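Protein FkbI (Streptomyces hygroscopicus, PDB 1R2J) binds FAD and probably acts as an acyl-ACP dehydrogenase in making the methoxymalonyl extender unit of the polyketide immunosuppressant FK520. Local coordinates at residues P183-R187 / R338-M343; A16-D20 / R335-D339; L52-E56 / E283-D287. All coordinates share one frame; numbering follows the deposited sequence.

Contact 1 (P183-R187 / R338-M343); sequences PSGCR and RDAKLM. With FAD (flavin-adenine dinucleotide), chain B.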
ATOM      1  N   PRO A 183      -5.303  12.504  -9.026  1.00 25.01           N
ATOM      2  CA  PRO A 183      -5.051  12.103  -7.635  1.00 23.70           C
ATOM      3  C   PRO A 183      -4.138  13.121  -6.946  1.00 23.59           C
ATOM      4  O   PRO A 183      -3.190  13.623  -7.555  1.00 21.56           O
ATOM      5  CB  PRO A 183      -4.391  10.740  -7.789  1.00 24.22           C
ATOM      6  CG  PRO A 183      -3.641  10.889  -9.089  1.00 25.07           C
ATOM      7  CD  PRO A 183      -4.659  11.568  -9.968  1.00 23.43           C
ATOM      8  N   SER A 184      -4.426  13.427  -5.682  1.00 22.37           N
ATOM      9  CA  SER A 184      -3.628  14.407  -4.947  1.00 25.18           C
ATOM     10  C   SER A 184      -2.230  13.917  -4.575  1.00 24.82           C
ATOM     11  O   SER A 184      -1.276  14.690  -4.605  1.00 26.77           O
ATOM     12  CB  SER A 184      -4.364  14.854  -3.680  1.00 23.93           C
ATOM     13  OG  SER A 184      -4.527  13.774  -2.782  1.00 23.55           O
ATOM     14  N   GLY A 185      -2.113  12.639  -4.225  1.00 24.98           N
ATOM     15  CA  GLY A 185      -0.820  12.081  -3.852  1.00 24.67           C
ATOM     16  C   GLY A 185      -0.635  10.697  -4.452  1.00 23.71           C
ATOM     17  O   GLY A 185      -1.588  10.151  -5.014  1.00 22.93           O
ATOM     18  N   CYS A 186       0.562  10.120  -4.326  1.00 20.60           N
ATOM     19  CA  CYS A 186       0.840   8.803  -4.900  1.00 21.42           C
ATOM     20  C   CYS A 186       0.304   8.830  -6.344  1.00 20.28           C
ATOM     21  O   CYS A 186      -0.217   7.839  -6.860  1.00 16.61           O
ATOM     22  CB  CYS A 186       0.136   7.710  -4.080  1.00 21.88           C
ATOM     23  SG  CYS A 186       0.929   7.291  -2.481  1.00 24.73           S
ATOM     24  N   ARG A 187       0.460   9.989  -6.975  1.00 21.37           N
ATOM     25  CA  ARG A 187      -0.034  10.257  -8.322  1.00 21.95           C
ATOM     26  C   ARG A 187       0.354   9.317  -9.460  1.00 22.76           C
ATOM     27  O   ARG A 187      -0.303   9.311 -10.501  1.00 22.75           O
ATOM     28  CB  ARG A 187       0.310  11.704  -8.696  1.00 23.66           C
ATOM     29  CG  ARG A 187      -0.203  12.712  -7.677  1.00 22.71           C
ATOM     30  CD  ARG A 187      -0.111  14.138  -8.187  1.00 24.00           C
ATOM     31  NE  ARG A 187       1.267  14.584  -8.367  1.00 21.94           N
ATOM     32  CZ  ARG A 187       1.599  15.824  -8.710  1.00 24.46           C
ATOM     33  NH1 ARG A 187       0.649  16.726  -8.913  1.00 22.23           N
ATOM     34  NH2 ARG A 187       2.874  16.167  -8.832  1.00 22.74           N
ATOM     35  N   ARG A 338       2.484  15.460   0.473  1.00 18.19           N
ATOM     36  CA  ARG A 338       1.207  15.035  -0.109  1.00 19.36           C
ATOM     37  C   ARG A 338       0.934  13.547   0.081  1.00 18.18           C
ATOM     38  O   ARG A 338      -0.205  13.148   0.338  1.00 18.34           O
ATOM     39  CB  ARG A 338       1.156  15.346  -1.615  1.00 19.36           C
ATOM     40  CG  ARG A 338       0.920  16.820  -1.960  1.00 20.53           C
ATOM     41  CD  ARG A 338       0.830  17.050  -3.480  1.00 17.85           C
ATOM     42  NE  ARG A 338       2.106  16.817  -4.160  1.00 18.83           N
ATOM     43  CZ  ARG A 338       2.411  15.723  -4.857  1.00 21.69           C
ATOM     44  NH1 ARG A 338       1.526  14.735  -4.991  1.00 15.41           N
ATOM     45  NH2 ARG A 338       3.620  15.597  -5.399  1.00 18.17           N
ATOM     46  N   ASP A 339       1.975  12.728  -0.053  1.00 18.14           N
ATOM     47  CA  ASP A 339       1.822  11.282   0.077  1.00 18.23           C
ATOM     48  C   ASP A 339       1.472  10.848   1.492  1.00 17.21           C
ATOM     49  O   ASP A 339       0.599  10.011   1.676  1.00 18.83           O
ATOM     50  CB  ASP A 339       3.095  10.542  -0.375  1.00 19.18           C
ATOM     51  CG  ASP A 339       3.420  10.763  -1.849  1.00 19.67           C
ATOM     52  OD1 ASP A 339       2.540  11.221  -2.608  1.00 19.28           O
ATOM     53  OD2 ASP A 339       4.564  10.463  -2.253  1.00 21.07           O
ATOM     54  N   ALA A 340       2.153  11.422   2.481  1.00 14.62           N
ATOM     55  CA  ALA A 340       1.926  11.077   3.882  1.00 15.48           C
ATOM     56  C   ALA A 340       0.509  11.438   4.331  1.00 16.58           C
ATOM     57  O   ALA A 340      -0.098  10.724   5.130  1.00 15.35           O
ATOM     58  CB  ALA A 340       2.965  11.777   4.780  1.00 13.68           C
ATOM     59  N   LYS A 341      -0.009  12.546   3.816  1.00 18.01           N
ATOM     60  CA  LYS A 341      -1.356  12.978   4.158  1.00 17.24           C
ATOM     61  C   LYS A 341      -2.334  11.864   3.778  1.00 19.16           C
ATOM     62  O   LYS A 341      -3.224  11.508   4.553  1.00 18.46           O
ATOM     63  CB  LYS A 341      -1.690  14.266   3.401  1.00 17.57           C
ATOM     64  CG  LYS A 341      -3.095  14.803   3.634  1.00 19.33           C
ATOM     65  CD  LYS A 341      -3.325  15.174   5.092  1.00 20.81           C
ATOM     66  CE  LYS A 341      -4.207  14.143   5.790  1.00 23.36           C
ATOM     67  NZ  LYS A 341      -4.400  14.495   7.223  1.00 25.79           N
ATOM     68  N   LEU A 342      -2.146  11.304   2.584  1.00 19.16           N
ATOM     69  CA  LEU A 342      -3.010  10.231   2.098  1.00 20.90           C
ATOM     70  C   LEU A 342      -2.908   8.970   2.959  1.00 20.64           C
ATOM     71  O   LEU A 342      -3.907   8.291   3.182  1.00 20.92           O
ATOM     72  CB  LEU A 342      -2.677   9.921   0.631  1.00 22.84           C
ATOM     73  CG  LEU A 342      -3.702  10.384  -0.423  1.00 26.55           C
ATOM     74  CD1 LEU A 342      -4.323  11.718  -0.028  1.00 26.61           C
ATOM     75  CD2 LEU A 342      -3.019  10.489  -1.785  1.00 27.07           C
ATOM     76  N   MET A 343      -1.711   8.671   3.459  1.00 19.37           N
ATOM     77  CA  MET A 343      -1.505   7.492   4.298  1.00 18.22           C
ATOM     78  C   MET A 343      -2.297   7.563   5.606  1.00 19.15           C
ATOM     79  O   MET A 343      -2.651   6.531   6.173  1.00 16.52           O
ATOM     80  CB  MET A 343      -0.018   7.307   4.598  1.00 17.60           C
ATOM     81  CG  MET A 343       0.834   7.068   3.348  1.00 16.33           C
ATOM     82  SD  MET A 343       0.266   5.663   2.369  1.00 22.15           S
ATOM     83  CE  MET A 343      -0.789   6.497   1.167  1.00 14.22           C
TER
HETATM   84  PA  FAD B 399     -15.260   8.267   4.754  1.00 31.55           P
HETATM   85  O1A FAD B 399     -14.839   6.881   4.919  1.00 29.27           O
HETATM   86  O2A FAD B 399     -16.243   8.950   3.840  1.00 28.05           O
HETATM   87  O5B FAD B 399     -14.266   9.353   5.167  1.00 31.78           O
HETATM   88  C5B FAD B 399     -14.661   9.681   6.440  1.00 26.42           C
HETATM   89  C4B FAD B 399     -13.879  10.692   7.206  1.00 24.70           C
HETATM   90  O4B FAD B 399     -14.743  10.488   8.379  1.00 21.89           O
HETATM   91  C3B FAD B 399     -12.554  10.092   7.552  1.00 24.40           C
HETATM   92  O3B FAD B 399     -11.702  11.110   7.966  1.00 23.93           O
HETATM   93  C2B FAD B 399     -12.839   9.143   8.616  1.00 22.23           C
HETATM   94  O2B FAD B 399     -11.796   8.755   9.548  1.00 22.98           O
HETATM   95  C1B FAD B 399     -14.059   9.755   9.364  1.00 22.80           C
HETATM   96  N9A FAD B 399     -14.921   8.737   9.870  1.00 23.00           N
HETATM   97  C8A FAD B 399     -15.777   7.815   9.210  1.00 22.53           C
HETATM   98  N7A FAD B 399     -16.424   7.002   9.991  1.00 21.89           N
HETATM   99  C5A FAD B 399     -16.019   7.356  11.263  1.00 22.99           C
HETATM  100  C6A FAD B 399     -16.343   6.878  12.537  1.00 23.23           C
HETATM  101  N6A FAD B 399     -17.212   5.878  12.737  1.00 22.24           N
HETATM  102  N1A FAD B 399     -15.737   7.472  13.628  1.00 22.18           N
HETATM  103  C2A FAD B 399     -14.855   8.486  13.465  1.00 22.09           C
HETATM  104  N3A FAD B 399     -14.468   9.035  12.238  1.00 20.71           N
HETATM  105  C4A FAD B 399     -15.150   8.354  11.192  1.00 22.79           C
HETATM  106  N1  FAD B 399      -9.538   1.405  -1.485  1.00 27.81           N
HETATM  107  C2  FAD B 399      -9.458   0.082  -1.926  1.00 29.57           C
HETATM  108  O2  FAD B 399     -10.388  -0.729  -1.755  1.00 27.98           O
HETATM  109  N3  FAD B 399      -8.312  -0.344  -2.582  1.00 28.64           N
HETATM  110  C4  FAD B 399      -7.184   0.470  -2.861  1.00 28.35           C
HETATM  111  O4  FAD B 399      -6.188  -0.023  -3.472  1.00 26.77           O
HETATM  112  C4X FAD B 399      -7.294   1.775  -2.438  1.00 28.10           C
HETATM  113  N5  FAD B 399      -6.153   2.635  -2.740  1.00 29.92           N
HETATM  114  C5X FAD B 399      -6.232   3.990  -2.354  1.00 29.96           C
HETATM  115  C6  FAD B 399      -5.181   4.907  -2.627  1.00 31.03           C
HETATM  116  C7  FAD B 399      -5.224   6.295  -2.297  1.00 30.58           C
HETATM  117  C7M FAD B 399      -4.046   7.206  -2.636  1.00 31.06           C
HETATM  118  C8  FAD B 399      -6.397   6.790  -1.662  1.00 31.27           C
HETATM  119  C8M FAD B 399      -6.597   8.247  -1.283  1.00 31.24           C
HETATM  120  C9  FAD B 399      -7.430   5.943  -1.357  1.00 31.59           C
HETATM  121  C9A FAD B 399      -7.380   4.533  -1.663  1.00 32.09           C
HETATM  122  N10 FAD B 399      -8.483   3.575  -1.362  1.00 31.44           N
HETATM  123  C10 FAD B 399      -8.464   2.231  -1.752  1.00 29.90           C
HETATM  124  C1' FAD B 399      -9.455   4.264  -0.627  1.00 34.82           C
HETATM  125  C2' FAD B 399      -9.182   4.165   0.980  1.00 37.60           C
HETATM  126  O2' FAD B 399      -9.786   2.865   1.237  1.00 33.75           O
HETATM  127  C3' FAD B 399     -10.041   5.156   1.536  1.00 39.99           C
HETATM  128  O3' FAD B 399      -9.223   6.229   2.065  1.00 44.80           O
HETATM  129  C4' FAD B 399     -11.104   5.077   2.661  1.00 39.54           C
HETATM  130  O4' FAD B 399     -12.046   4.039   2.681  1.00 42.93           O
HETATM  131  C5' FAD B 399     -11.710   6.351   2.309  1.00 39.46           C
HETATM  132  O5' FAD B 399     -13.095   6.402   2.470  1.00 34.76           O
HETATM  133  P   FAD B 399     -13.797   7.754   1.911  1.00 34.54           P
HETATM  134  O1P FAD B 399     -14.562   6.601   1.887  1.00 35.96           O
HETATM  135  O2P FAD B 399     -15.118   8.465   1.507  1.00 38.58           O
HETATM  136  O3P FAD B 399     -14.550   8.120   3.305  1.00 32.22           O
HETATM  137  O   HOH W   1      -2.378  14.412  -1.015  1.00 22.13           O
HETATM  138  O   HOH W   2       2.353  11.973  -5.286  1.00 19.32           O
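Residues 183-187, in the loop between strands 175-179 and 192-196, pack against one side of helix 332-345 in a buried, largely polar contact held by Ser184, Cys186, Arg338 and Asp339. Arg338, its chain bent at chi3 (-68°), turns an N-H of NH1 onto Ser184 O at 2.8 Å, the oxygen lying near the guanidinium plane. Asp339 OD1 takes the Cys186 backbone N at 2.8 Å in a nearly straight bond (167°) that arrives from above the carboxylate plane. One water joins Arg187 N, Arg338 NH1 and Asp339 OD1; another links Ser184 OG with Arg338 O. The Arg187 guanidinium lies over a face of that of Arg338, offset toward the rim with the planes 45° apart, and both reach the carboxylate of Asp20. Gly185, with no side chain, lets Leu342 CD2 come to 3.4 Å from Gly185 CA. Leu342 CD2 also lies 3.5 Å from C7M of FAD, so Leu342 is wedged between loop and cofactor. This places the contact at the dimethylbenzene end of the flavin, where middle and C-terminal domains meet in the acyl-CoA dehydrogenase fold.

Contact 2 (A16-D20 / R335-D339); sequences AAEWD and RAYRD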
ATOM      1  N   ALA A  16      11.782   9.756  -9.960  1.00 26.28           N
ATOM      2  CA  ALA A  16      10.558   9.852  -9.169  1.00 25.38           C
ATOM      3  C   ALA A  16       9.811  11.157  -9.435  1.00 25.07           C
ATOM      4  O   ALA A  16       8.595  11.157  -9.621  1.00 24.87           O
ATOM      5  CB  ALA A  16      10.889   9.719  -7.682  1.00 24.88           C
ATOM      6  N   ALA A  17      10.540  12.267  -9.462  1.00 25.02           N
ATOM      7  CA  ALA A  17       9.931  13.571  -9.713  1.00 25.63           C
ATOM      8  C   ALA A  17       9.115  13.591 -11.015  1.00 26.01           C
ATOM      9  O   ALA A  17       7.948  13.997 -11.026  1.00 25.76           O
ATOM     10  CB  ALA A  17      11.013  14.649  -9.751  1.00 25.67           C
ATOM     11  N   GLU A  18       9.727  13.149 -12.107  1.00 26.73           N
ATOM     12  CA  GLU A  18       9.053  13.120 -13.406  1.00 28.06           C
ATOM     13  C   GLU A  18       7.887  12.134 -13.435  1.00 27.46           C
ATOM     14  O   GLU A  18       6.846  12.414 -14.041  1.00 27.45           O
ATOM     15  CB  GLU A  18      10.049  12.764 -14.506  1.00 30.44           C
ATOM     16  CG  GLU A  18       9.566  13.069 -15.915  1.00 36.77           C
ATOM     17  CD  GLU A  18       8.569  12.052 -16.442  1.00 39.87           C
ATOM     18  OE1 GLU A  18       8.869  10.839 -16.393  1.00 42.67           O
ATOM     19  OE2 GLU A  18       7.487  12.467 -16.914  1.00 42.10           O
ATOM     20  N   TRP A  19       8.057  10.976 -12.802  1.00 25.60           N
ATOM     21  CA  TRP A  19       6.977   9.998 -12.771  1.00 26.69           C
ATOM     22  C   TRP A  19       5.792  10.600 -12.035  1.00 26.67           C
ATOM     23  O   TRP A  19       4.643  10.420 -12.434  1.00 25.55           O
ATOM     24  CB  TRP A  19       7.413   8.714 -12.061  1.00 27.80           C
ATOM     25  CG  TRP A  19       8.437   7.919 -12.818  1.00 29.56           C
ATOM     26  CD1 TRP A  19       8.753   8.035 -14.144  1.00 29.27           C
ATOM     27  CD2 TRP A  19       9.242   6.849 -12.305  1.00 29.44           C
ATOM     28  NE1 TRP A  19       9.703   7.101 -14.487  1.00 29.57           N
ATOM     29  CE2 TRP A  19      10.020   6.360 -13.379  1.00 29.97           C
ATOM     30  CE3 TRP A  19       9.378   6.255 -11.044  1.00 29.45           C
ATOM     31  CZ2 TRP A  19      10.926   5.302 -13.229  1.00 29.92           C
ATOM     32  CZ3 TRP A  19      10.277   5.201 -10.895  1.00 29.94           C
ATOM     33  CH2 TRP A  19      11.039   4.736 -11.985  1.00 29.31           C
ATOM     34  N   ASP A  20       6.090  11.332 -10.967  1.00 26.32           N
ATOM     35  CA  ASP A  20       5.066  11.968 -10.146  1.00 26.33           C
ATOM     36  C   ASP A  20       4.328  13.096 -10.864  1.00 26.47           C
ATOM     37  O   ASP A  20       3.104  13.212 -10.754  1.00 26.60           O
ATOM     38  CB  ASP A  20       5.696  12.504  -8.859  1.00 27.19           C
ATOM     39  CG  ASP A  20       4.662  12.876  -7.814  1.00 28.72           C
ATOM     40  OD1 ASP A  20       3.952  11.970  -7.334  1.00 31.06           O
ATOM     41  OD2 ASP A  20       4.553  14.070  -7.473  1.00 27.52           O
ATOM     42  N   ARG A 335       6.710  15.659  -2.337  1.00 19.74           N
ATOM     43  CA  ARG A 335       5.895  14.462  -2.497  1.00 19.55           C
ATOM     44  C   ARG A 335       5.563  13.791  -1.162  1.00 20.07           C
ATOM     45  O   ARG A 335       4.457  13.278  -0.977  1.00 21.51           O
ATOM     46  CB  ARG A 335       6.614  13.463  -3.411  1.00 19.07           C
ATOM     47  CG  ARG A 335       6.765  13.943  -4.845  1.00 21.15           C
ATOM     48  CD  ARG A 335       7.390  12.884  -5.739  1.00 21.39           C
ATOM     49  NE  ARG A 335       8.839  12.766  -5.575  1.00 22.63           N
ATOM     50  CZ  ARG A 335       9.454  11.842  -4.846  1.00 22.96           C
ATOM     51  NH1 ARG A 335       8.756  10.932  -4.187  1.00 23.69           N
ATOM     52  NH2 ARG A 335      10.781  11.814  -4.798  1.00 23.50           N
ATOM     53  N   ALA A 336       6.522  13.784  -0.239  1.00 18.42           N
ATOM     54  CA  ALA A 336       6.301  13.179   1.074  1.00 17.97           C
ATOM     55  C   ALA A 336       5.128  13.872   1.764  1.00 17.49           C
ATOM     56  O   ALA A 336       4.282  13.228   2.378  1.00 18.58           O
ATOM     57  CB  ALA A 336       7.558  13.313   1.939  1.00 16.99           C
ATOM     58  N   TYR A 337       5.092  15.196   1.655  1.00 17.62           N
ATOM     59  CA  TYR A 337       4.046  15.993   2.279  1.00 16.51           C
ATOM     60  C   TYR A 337       2.655  15.548   1.793  1.00 18.53           C
ATOM     61  O   TYR A 337       1.759  15.276   2.606  1.00 14.11           O
ATOM     62  CB  TYR A 337       4.296  17.476   1.977  1.00 18.32           C
ATOM     63  CG  TYR A 337       3.365  18.429   2.686  1.00 19.63           C
ATOM     64  CD1 TYR A 337       3.292  18.462   4.084  1.00 18.97           C
ATOM     65  CD2 TYR A 337       2.566  19.312   1.965  1.00 18.64           C
ATOM     66  CE1 TYR A 337       2.444  19.361   4.745  1.00 19.16           C
ATOM     67  CE2 TYR A 337       1.715  20.209   2.615  1.00 19.46           C
ATOM     68  CZ  TYR A 337       1.660  20.228   4.001  1.00 20.14           C
ATOM     69  OH  TYR A 337       0.810  21.103   4.636  1.00 21.34           O
ATOM     70  N   ARG A 338       2.484  15.460   0.473  1.00 18.19           N
ATOM     71  CA  ARG A 338       1.207  15.035  -0.109  1.00 19.36           C
ATOM     72  C   ARG A 338       0.934  13.547   0.081  1.00 18.18           C
ATOM     73  O   ARG A 338      -0.205  13.148   0.338  1.00 18.34           O
ATOM     74  CB  ARG A 338       1.156  15.346  -1.615  1.00 19.36           C
ATOM     75  CG  ARG A 338       0.920  16.820  -1.960  1.00 20.53           C
ATOM     76  CD  ARG A 338       0.830  17.050  -3.480  1.00 17.85           C
ATOM     77  NE  ARG A 338       2.106  16.817  -4.160  1.00 18.83           N
ATOM     78  CZ  ARG A 338       2.411  15.723  -4.857  1.00 21.69           C
ATOM     79  NH1 ARG A 338       1.526  14.735  -4.991  1.00 15.41           N
ATOM     80  NH2 ARG A 338       3.620  15.597  -5.399  1.00 18.17           N
ATOM     81  N   ASP A 339       1.975  12.728  -0.053  1.00 18.14           N
ATOM     82  CA  ASP A 339       1.822  11.282   0.077  1.00 18.23           C
ATOM     83  C   ASP A 339       1.472  10.848   1.492  1.00 17.21           C
ATOM     84  O   ASP A 339       0.599  10.011   1.676  1.00 18.83           O
ATOM     85  CB  ASP A 339       3.095  10.542  -0.375  1.00 19.18           C
ATOM     86  CG  ASP A 339       3.420  10.763  -1.849  1.00 19.67           C
ATOM     87  OD1 ASP A 339       2.540  11.221  -2.608  1.00 19.28           O
ATOM     88  OD2 ASP A 339       4.564  10.463  -2.253  1.00 21.07           O
TER
HETATM   89  O   HOH W   2       2.353  11.973  -5.286  1.00 19.32           O
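Asp20 of helix 16-22 is the residue that brings this contact together, reaching Arg338 with OD2 and Arg335 with its flank. Its CG stands opposite the backbone N (chi1 -166°), which carries the carboxylate out from the helix toward helix 332-345. There Asp20 OD2 receives an N-H of Arg338 NH2 at 2.7 Å on its syn lone pair, a salt bridge in which the two flat groups are nearly coplanar, 26° apart. Arg187 NH2 from the neighbouring loop makes a second salt bridge to the same oxygen, and two guanidinium groups on one buried carboxylate would probably keep it ionised. The other oxygen, Asp20 OD1, accepts from a water at 2.6 Å, the water that also gives a hydrogen to Asp339 OD1.

Arg335 meets Asp20 differently. The two side chains run alongside one another, pointing opposite ways, so that Arg335 CD lies 3.4 Å from Asp20 CG; the charged ends do not pair, and Arg335 NE bonds instead to Gly330 O. Ala16 belongs to this tight part too, its CB covering one face of the Arg335 guanidinium, 3.6 Å from Arg335 NH2. Toward the partly exposed Ala17 the packing thins, Ala17 N standing 4.3 Å from Arg335 NE. The short helical segments stay 12.9 Å apart at their axes, so long side chains, not backbones in close contact, bridge the two helices.

The segments 16-20 and 335-339 cross at 47°, while Ala336 of the latter packs on Ile236 and Cys240 of helix 219-248 and on Ala315 of helix 297-322. The loop between strands 175-179 and 192-196 also borders the contact.

Contact 3 (L52-E56 / E283-D287); sequences LGSRE and EYASD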
ATOM      1  N   LEU A  52      10.573 -13.922   1.650  1.00 23.72           N
ATOM      2  CA  LEU A  52      11.130 -13.038   2.666  1.00 24.69           C
ATOM      3  C   LEU A  52      10.219 -12.928   3.889  1.00 24.68           C
ATOM      4  O   LEU A  52       8.998 -13.069   3.784  1.00 24.23           O
ATOM      5  CB  LEU A  52      11.391 -11.643   2.076  1.00 25.63           C
ATOM      6  CG  LEU A  52      12.798 -11.419   1.499  1.00 27.20           C
ATOM      7  CD1 LEU A  52      13.137 -12.527   0.521  1.00 26.91           C
ATOM      8  CD2 LEU A  52      12.881 -10.045   0.833  1.00 27.61           C
ATOM      9  N   GLY A  53      10.826 -12.695   5.051  1.00 24.32           N
ATOM     10  CA  GLY A  53      10.062 -12.538   6.276  1.00 24.78           C
ATOM     11  C   GLY A  53       9.507 -11.122   6.322  1.00 24.41           C
ATOM     12  O   GLY A  53       9.793 -10.333   5.432  1.00 23.00           O
ATOM     13  N   SER A  54       8.726 -10.795   7.347  1.00 23.70           N
ATOM     14  CA  SER A  54       8.139  -9.463   7.461  1.00 24.70           C
ATOM     15  C   SER A  54       9.144  -8.328   7.661  1.00 23.99           C
ATOM     16  O   SER A  54       8.953  -7.232   7.134  1.00 21.62           O
ATOM     17  CB  SER A  54       7.100  -9.446   8.580  1.00 24.70           C
ATOM     18  OG  SER A  54       5.945 -10.158   8.174  1.00 25.01           O
ATOM     19  N   ARG A  55      10.202  -8.579   8.425  1.00 24.93           N
ATOM     20  CA  ARG A  55      11.222  -7.561   8.639  1.00 27.36           C
ATOM     21  C   ARG A  55      11.985  -7.278   7.342  1.00 27.27           C
ATOM     22  O   ARG A  55      12.119  -6.124   6.938  1.00 27.65           O
ATOM     23  CB  ARG A  55      12.208  -7.999   9.731  1.00 29.11           C
ATOM     24  CG  ARG A  55      11.541  -8.308  11.060  1.00 32.77           C
ATOM     25  CD  ARG A  55      12.545  -8.567  12.187  1.00 36.94           C
ATOM     26  NE  ARG A  55      13.346  -7.391  12.522  1.00 36.35           N
ATOM     27  CZ  ARG A  55      13.483  -6.893  13.751  1.00 37.27           C
ATOM     28  NH1 ARG A  55      12.868  -7.463  14.779  1.00 38.08           N
ATOM     29  NH2 ARG A  55      14.251  -5.832  13.958  1.00 33.47           N
ATOM     30  N   GLU A  56      12.477  -8.331   6.689  1.00 27.92           N
ATOM     31  CA  GLU A  56      13.232  -8.176   5.441  1.00 26.68           C
ATOM     32  C   GLU A  56      12.395  -7.462   4.387  1.00 24.47           C
ATOM     33  O   GLU A  56      12.819  -6.455   3.830  1.00 22.99           O
ATOM     34  CB  GLU A  56      13.661  -9.542   4.895  1.00 29.32           C
ATOM     35  CG  GLU A  56      14.247 -10.474   5.937  1.00 34.10           C
ATOM     36  CD  GLU A  56      14.422 -11.893   5.416  1.00 36.12           C
ATOM     37  OE1 GLU A  56      15.414 -12.156   4.701  1.00 38.36           O
ATOM     38  OE2 GLU A  56      13.554 -12.739   5.716  1.00 36.30           O
ATOM     39  N   GLU A 283       8.732  -2.994  13.358  1.00 20.74           N
ATOM     40  CA  GLU A 283       9.520  -4.180  13.661  1.00 21.45           C
ATOM     41  C   GLU A 283       8.754  -5.105  14.613  1.00 21.36           C
ATOM     42  O   GLU A 283       8.732  -6.326  14.430  1.00 20.75           O
ATOM     43  CB  GLU A 283      10.850  -3.764  14.297  1.00 22.85           C
ATOM     44  CG  GLU A 283      11.807  -3.079  13.326  1.00 21.93           C
ATOM     45  CD  GLU A 283      12.873  -2.279  14.041  1.00 24.11           C
ATOM     46  OE1 GLU A 283      13.662  -1.585  13.367  1.00 23.43           O
ATOM     47  OE2 GLU A 283      12.920  -2.339  15.284  1.00 23.29           O
ATOM     48  N   TYR A 284       8.132  -4.511  15.625  1.00 19.97           N
ATOM     49  CA  TYR A 284       7.356  -5.260  16.608  1.00 19.74           C
ATOM     50  C   TYR A 284       6.190  -5.998  15.939  1.00 20.48           C
ATOM     51  O   TYR A 284       5.943  -7.182  16.208  1.00 20.42           O
ATOM     52  CB  TYR A 284       6.814  -4.298  17.668  1.00 21.92           C
ATOM     53  CG  TYR A 284       6.038  -4.953  18.783  1.00 21.69           C
ATOM     54  CD1 TYR A 284       6.693  -5.567  19.853  1.00 22.31           C
ATOM     55  CD2 TYR A 284       4.645  -4.941  18.784  1.00 22.28           C
ATOM     56  CE1 TYR A 284       5.969  -6.147  20.903  1.00 22.79           C
ATOM     57  CE2 TYR A 284       3.915  -5.520  19.823  1.00 21.68           C
ATOM     58  CZ  TYR A 284       4.584  -6.116  20.877  1.00 21.03           C
ATOM     59  OH  TYR A 284       3.861  -6.668  21.906  1.00 23.70           O
ATOM     60  N   ALA A 285       5.470  -5.298  15.069  1.00 18.36           N
ATOM     61  CA  ALA A 285       4.339  -5.906  14.383  1.00 20.06           C
ATOM     62  C   ALA A 285       4.817  -7.007  13.439  1.00 21.83           C
ATOM     63  O   ALA A 285       4.162  -8.045  13.300  1.00 21.02           O
ATOM     64  CB  ALA A 285       3.563  -4.850  13.608  1.00 20.43           C
ATOM     65  N   SER A 286       5.962  -6.784  12.798  1.00 21.85           N
ATOM     66  CA  SER A 286       6.505  -7.764  11.862  1.00 23.41           C
ATOM     67  C   SER A 286       6.920  -9.043  12.590  1.00 24.23           C
ATOM     68  O   SER A 286       6.768 -10.142  12.058  1.00 24.89           O
ATOM     69  CB  SER A 286       7.692  -7.176  11.093  1.00 24.75           C
ATOM     70  OG  SER A 286       8.865  -7.168  11.890  1.00 35.63           O
ATOM     71  N   ASP A 287       7.439  -8.905  13.807  1.00 24.22           N
ATOM     72  CA  ASP A 287       7.829 -10.076  14.590  1.00 25.81           C
ATOM     73  C   ASP A 287       6.577 -10.903  14.911  1.00 25.70           C
ATOM     74  O   ASP A 287       6.547 -12.113  14.697  1.00 24.81           O
ATOM     75  CB  ASP A 287       8.532  -9.657  15.896  1.00 26.60           C
ATOM     76  CG  ASP A 287       9.921  -9.080  15.656  1.00 27.43           C
ATOM     77  OD1 ASP A 287      10.566  -9.473  14.665  1.00 28.17           O
ATOM     78  OD2 ASP A 287      10.377  -8.245  16.460  1.00 31.32           O
TER
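The guanidinium of Arg55 has Glu283 over one face and Asp287 at its edge. On the face lie the methylenes of Glu283, with CG 3.7 Å from Arg55 NH2. The Glu283 carboxylate is turned only 19° from the guanidinium plane but sits well out of it, so Glu283 OE2, 4.0 Å from Arg55 NH2, makes a long salt bridge of charge alone; its OE1 pairs with Arg280. At the edge, Arg55 NH1 points an N-H at Asp287 OD1, 3.1 Å away and met on the syn lone pair. A bend at chi3 (65°) brings the arginine end over to this acidic pair, making a three-residue salt-bridge network at the surface.

Nearer the backbones the packing is closer. Ser54 CB and Ser286 CB are only 3.4 Å apart, tighter than a usual carbon contact, while Ser54 OG turns to Lys227 of helix 219-248. Ser286 OG stands between its own backbone N and carbonyl carbon (chi1 78°), where it donates to Glu283 O at 2.7 Å and rests against Arg55 CG. An alanine in place of Ser286 would take away this donor and is likely to leave Glu283 O with the Asp287 N bond alone within the segment and to open a gap beside Arg55 CG.

Gly53 holds the N-cap position of helix 54-67, and its N bonds to Glu56 OE2, a side chain of the first turn. The start of that helix meets the end of helix 262-287, joining the N- and C-terminal helical domains of the acyl-CoA dehydrogenase fold away from the flavin.

Contacts 1 and 2 are both buried and share helix 332-345, with Arg338, Asp339 and one water common to them; their centres are about 8 Å apart. They also touch directly, for Arg187 of the first reaches Asp20 of the second. Together they bring the middle and N-terminal domains onto a single helix of the C-terminal domain, contact 1 mixing side-chain-to-backbone bonds with apolar packing at the flavin, contact 2 relying on an ion pair on a buried aspartate. Contact 3 is a surface contact across the chain's centre, about 25 and 27 Å from them, centre to centre. It too joins N- and C-terminal domains, but through different helices, with two serine CB atoms in contact beside a surface salt-bridge network.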